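Local coordinates for protein enzyme subtilase SubTY from Bacillus sp. TY145 (PDB 5FFN) that probably cleaves peptide bonds in proteins as a calcium-binding serine endopeptidase of the subtilisin-like (subtilase) family, at residues A[30-35]-A[99-104]. Numbering follows the deposited sequence.
Sequences KVAVLD and KLWAYK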
ATOM      1  N   LYS A  30      -3.797 -16.670   1.214  1.00 14.08           N
ATOM      2  CA  LYS A  30      -4.463 -15.800   0.260  1.00 13.96           C
ATOM      3  C   LYS A  30      -4.085 -14.329   0.563  1.00 13.82           C
ATOM      4  O   LYS A  30      -4.068 -13.920   1.749  1.00 14.29           O
ATOM      5  CB  LYS A  30      -5.971 -15.918   0.337  1.00 14.71           C
ATOM      6  CG  LYS A  30      -6.507 -17.333   0.525  1.00 14.42           C
ATOM      7  CD  LYS A  30      -6.047 -18.299  -0.588  1.00 15.88           C
ATOM      8  CE  LYS A  30      -6.385 -19.750  -0.253  1.00 18.06           C
ATOM      9  NZ  LYS A  30      -5.924 -20.625  -1.405  1.00 16.31           N
ATOM     10  N   VAL A  31      -3.772 -13.579  -0.477  1.00 13.38           N
ATOM     11  CA  VAL A  31      -3.614 -12.115  -0.327  1.00 13.84           C
ATOM     12  C   VAL A  31      -4.733 -11.443  -1.117  1.00 13.98           C
ATOM     13  O   VAL A  31      -4.871 -11.633  -2.358  1.00 14.49           O
ATOM     14  CB  VAL A  31      -2.232 -11.601  -0.725  1.00 13.12           C
ATOM     15  CG1 VAL A  31      -2.152 -10.082  -0.481  1.00 14.88           C
ATOM     16  CG2 VAL A  31      -1.142 -12.328   0.066  1.00 12.35           C
ATOM     17  N   ALA A  32      -5.548 -10.688  -0.384  1.00 14.46           N
ATOM     18  CA  ALA A  32      -6.638  -9.914  -0.975  1.00 13.69           C
ATOM     19  C   ALA A  32      -6.127  -8.509  -1.313  1.00 12.51           C
ATOM     20  O   ALA A  32      -5.837  -7.689  -0.417  1.00 12.19           O
ATOM     21  CB  ALA A  32      -7.854  -9.880  -0.073  1.00 12.45           C
ATOM     22  N   VAL A  33      -5.984  -8.264  -2.611  1.00 11.49           N
ATOM     23  CA  VAL A  33      -5.532  -6.963  -3.113  1.00 11.91           C
ATOM     24  C   VAL A  33      -6.768  -6.157  -3.469  1.00 12.86           C
ATOM     25  O   VAL A  33      -7.452  -6.417  -4.507  1.00 11.37           O
ATOM     26  CB  VAL A  33      -4.562  -7.098  -4.294  1.00 11.77           C
ATOM     27  CG1 VAL A  33      -4.227  -5.737  -4.882  1.00 13.02           C
ATOM     28  CG2 VAL A  33      -3.307  -7.837  -3.857  1.00 11.59           C
ATOM     29  N   LEU A  34      -7.057  -5.181  -2.613  1.00 12.13           N
ATOM     30  CA  LEU A  34      -8.253  -4.315  -2.724  1.00 12.43           C
ATOM     31  C   LEU A  34      -7.761  -3.034  -3.394  1.00 12.25           C
ATOM     32  O   LEU A  34      -7.120  -2.202  -2.777  1.00 12.02           O
ATOM     33  CB  LEU A  34      -8.892  -4.052  -1.356  1.00 12.07           C
ATOM     34  CG  LEU A  34      -9.929  -5.054  -0.861  1.00 11.74           C
ATOM     35  CD1 LEU A  34      -9.364  -6.510  -0.789  1.00 10.80           C
ATOM     36  CD2 LEU A  34     -10.534  -4.595   0.492  1.00 12.80           C
ATOM     37  N   ASP A  35      -8.047  -2.902  -4.679  1.00 11.98           N
ATOM     38  CA  ASP A  35      -7.361  -1.931  -5.475  1.00 11.49           C
ATOM     39  C   ASP A  35      -8.117  -1.600  -6.771  1.00 12.87           C
ATOM     40  O   ASP A  35      -9.351  -1.725  -6.831  1.00 12.98           O
ATOM     41  CB  ASP A  35      -5.923  -2.436  -5.761  1.00 12.41           C
ATOM     42  CG  ASP A  35      -4.920  -1.309  -5.895  1.00 11.54           C
ATOM     43  OD1 ASP A  35      -5.034  -0.518  -6.852  1.00 11.99           O
ATOM     44  OD2 ASP A  35      -4.017  -1.229  -5.027  1.00 14.67           O
ATOM     45  N   LYS A  99      -1.805 -17.243  -3.151  1.00 16.57           N
ATOM     46  CA  LYS A  99      -2.907 -17.048  -4.086  1.00 15.99           C
ATOM     47  C   LYS A  99      -3.521 -15.653  -3.897  1.00 15.62           C
ATOM     48  O   LYS A  99      -3.430 -15.070  -2.839  1.00 14.86           O
ATOM     49  CB  LYS A  99      -3.947 -18.121  -3.918  1.00 16.20           C
ATOM     50  CG  LYS A  99      -3.469 -19.496  -4.416  1.00 18.15           C
ATOM     51  CD  LYS A  99      -3.149 -19.563  -5.898  1.00 21.26           C
ATOM     52  CE  LYS A  99      -2.637 -21.008  -6.217  1.00 21.69           C
ATOM     53  NZ  LYS A  99      -2.417 -21.202  -7.683  1.00 22.27           N
ATOM     54  N   LEU A 100      -4.175 -15.198  -4.955  1.00 15.68           N
ATOM     55  CA  LEU A 100      -4.657 -13.826  -5.066  1.00 16.05           C
ATOM     56  C   LEU A 100      -6.177 -13.786  -4.990  1.00 16.05           C
ATOM     57  O   LEU A 100      -6.884 -14.564  -5.645  1.00 17.65           O
ATOM     58  CB  LEU A 100      -4.097 -13.176  -6.332  1.00 15.88           C
ATOM     59  CG  LEU A 100      -4.688 -11.844  -6.783  1.00 16.98           C
ATOM     60  CD1 LEU A 100      -4.292 -10.708  -5.814  1.00 17.91           C
ATOM     61  CD2 LEU A 100      -4.249 -11.465  -8.152  1.00 17.74           C
ATOM     62  N   TRP A 101      -6.693 -12.889  -4.150  1.00 15.60           N
ATOM     63  CA  TRP A 101      -8.091 -12.495  -4.244  1.00 15.34           C
ATOM     64  C   TRP A 101      -8.077 -11.045  -4.777  1.00 16.13           C
ATOM     65  O   TRP A 101      -7.721 -10.090  -4.053  1.00 14.93           O
ATOM     66  CB  TRP A 101      -8.829 -12.606  -2.930  1.00 14.91           C
ATOM     67  CG  TRP A 101      -9.033 -14.004  -2.289  1.00 13.50           C
ATOM     68  CD1 TRP A 101      -8.619 -15.207  -2.783  1.00 14.35           C
ATOM     69  CD2 TRP A 101      -9.751 -14.290  -1.093  1.00 15.49           C
ATOM     70  NE1 TRP A 101      -9.030 -16.228  -1.966  1.00 14.31           N
ATOM     71  CE2 TRP A 101      -9.736 -15.700  -0.920  1.00 14.23           C
ATOM     72  CE3 TRP A 101     -10.424 -13.498  -0.133  1.00 14.19           C
ATOM     73  CZ2 TRP A 101     -10.312 -16.319   0.165  1.00 13.06           C
ATOM     74  CZ3 TRP A 101     -11.011 -14.129   0.940  1.00 14.96           C
ATOM     75  CH2 TRP A 101     -10.971 -15.547   1.070  1.00 14.13           C
ATOM     76  N   ALA A 102      -8.469 -10.876  -6.037  1.00 14.77           N
ATOM     77  CA  ALA A 102      -8.383  -9.578  -6.705  1.00 15.89           C
ATOM     78  C   ALA A 102      -9.733  -8.886  -6.560  1.00 15.68           C
ATOM     79  O   ALA A 102     -10.683  -9.252  -7.234  1.00 15.15           O
ATOM     80  CB  ALA A 102      -7.987  -9.725  -8.162  1.00 16.12           C
ATOM     81  N   TYR A 103      -9.820  -7.917  -5.639  1.00 14.61           N
ATOM     82  CA  TYR A 103     -11.083  -7.214  -5.368  1.00 13.97           C
ATOM     83  C   TYR A 103     -10.970  -5.788  -5.859  1.00 13.41           C
ATOM     84  O   TYR A 103     -10.149  -5.019  -5.366  1.00 12.11           O
ATOM     85  CB  TYR A 103     -11.393  -7.209  -3.889  1.00 13.88           C
ATOM     86  CG  TYR A 103     -11.934  -8.482  -3.293  1.00 13.51           C
ATOM     87  CD1 TYR A 103     -11.820  -9.734  -3.924  1.00 12.99           C
ATOM     88  CD2 TYR A 103     -12.534  -8.448  -2.033  1.00 13.82           C
ATOM     89  CE1 TYR A 103     -12.307 -10.893  -3.315  1.00 13.87           C
ATOM     90  CE2 TYR A 103     -13.040  -9.592  -1.439  1.00 12.61           C
ATOM     91  CZ  TYR A 103     -12.904 -10.834  -2.099  1.00 14.26           C
ATOM     92  OH  TYR A 103     -13.408 -11.955  -1.448  1.00 16.60           O
ATOM     93  N   LYS A 104     -11.771  -5.434  -6.859  1.00 13.63           N
ATOM     94  CA  LYS A 104     -11.718  -4.070  -7.423  1.00 12.71           C
ATOM     95  C   LYS A 104     -12.623  -3.155  -6.605  1.00 13.39           C
ATOM     96  O   LYS A 104     -13.838  -3.373  -6.528  1.00 13.48           O
ATOM     97  CB  LYS A 104     -12.124  -4.042  -8.903  1.00 14.25           C
ATOM     98  CG  LYS A 104     -12.074  -2.679  -9.515  1.00 14.25           C
ATOM     99  CD  LYS A 104     -12.359  -2.695 -11.012  1.00 14.41           C
ATOM    100  CE  LYS A 104     -12.080  -1.375 -11.670  1.00 16.97           C
ATOM    101  NZ  LYS A 104     -12.389  -1.426 -13.149  1.00 14.48           N
TER
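Val-31, Val-33 and Asp-35 give their N-H groups to the carbonyls of Lys-99, Trp-101 and Tyr-103, while the carbonyls of Val-31 and Val-33 accept from Trp-101 and Tyr-103, the ladder of two parallel strands in register. The first two bonds, Val-31 N to Lys-99 O and Trp-101 N to Val-31 O, are 2.8 Å long, and the last, Asp-35 N to Tyr-103 O, is 3.1 Å. Lys-30, Ala-32 and Leu-34 make backbone hydrogen bonds to strand 134-142 instead, so 30-35 is flanked by a strand on each edge. On the face of Lys-30, Trp-101 and Tyr-103, Lys-30 CB lies over the indole's five-membered ring, 4.0 Å from its centroid, a CH-pi contact, and Lys-30 CG is 3.7 Å from Trp-101 NE1. A bend at chi2 (-57°) carries the lysine chain past NE1 to a salt bridge with Glu-50. With an alanine here CB would stay over the ring, but losing the rest would probably leave the NE1 side less covered and Glu-50 without its cationic mate. Leu-34 CD1 packs 3.8 Å from Tyr-103 CB, the two side chains running alongside. On the other face, Val-33 CG2 meets Leu-100 CD1 at 3.6 Å, beside helix 72-81. Asp-35 OD1 bonds His-72 ND1, consistent with the Asp-His-Ser catalytic triad set on the parallel alpha/beta core of subtilases.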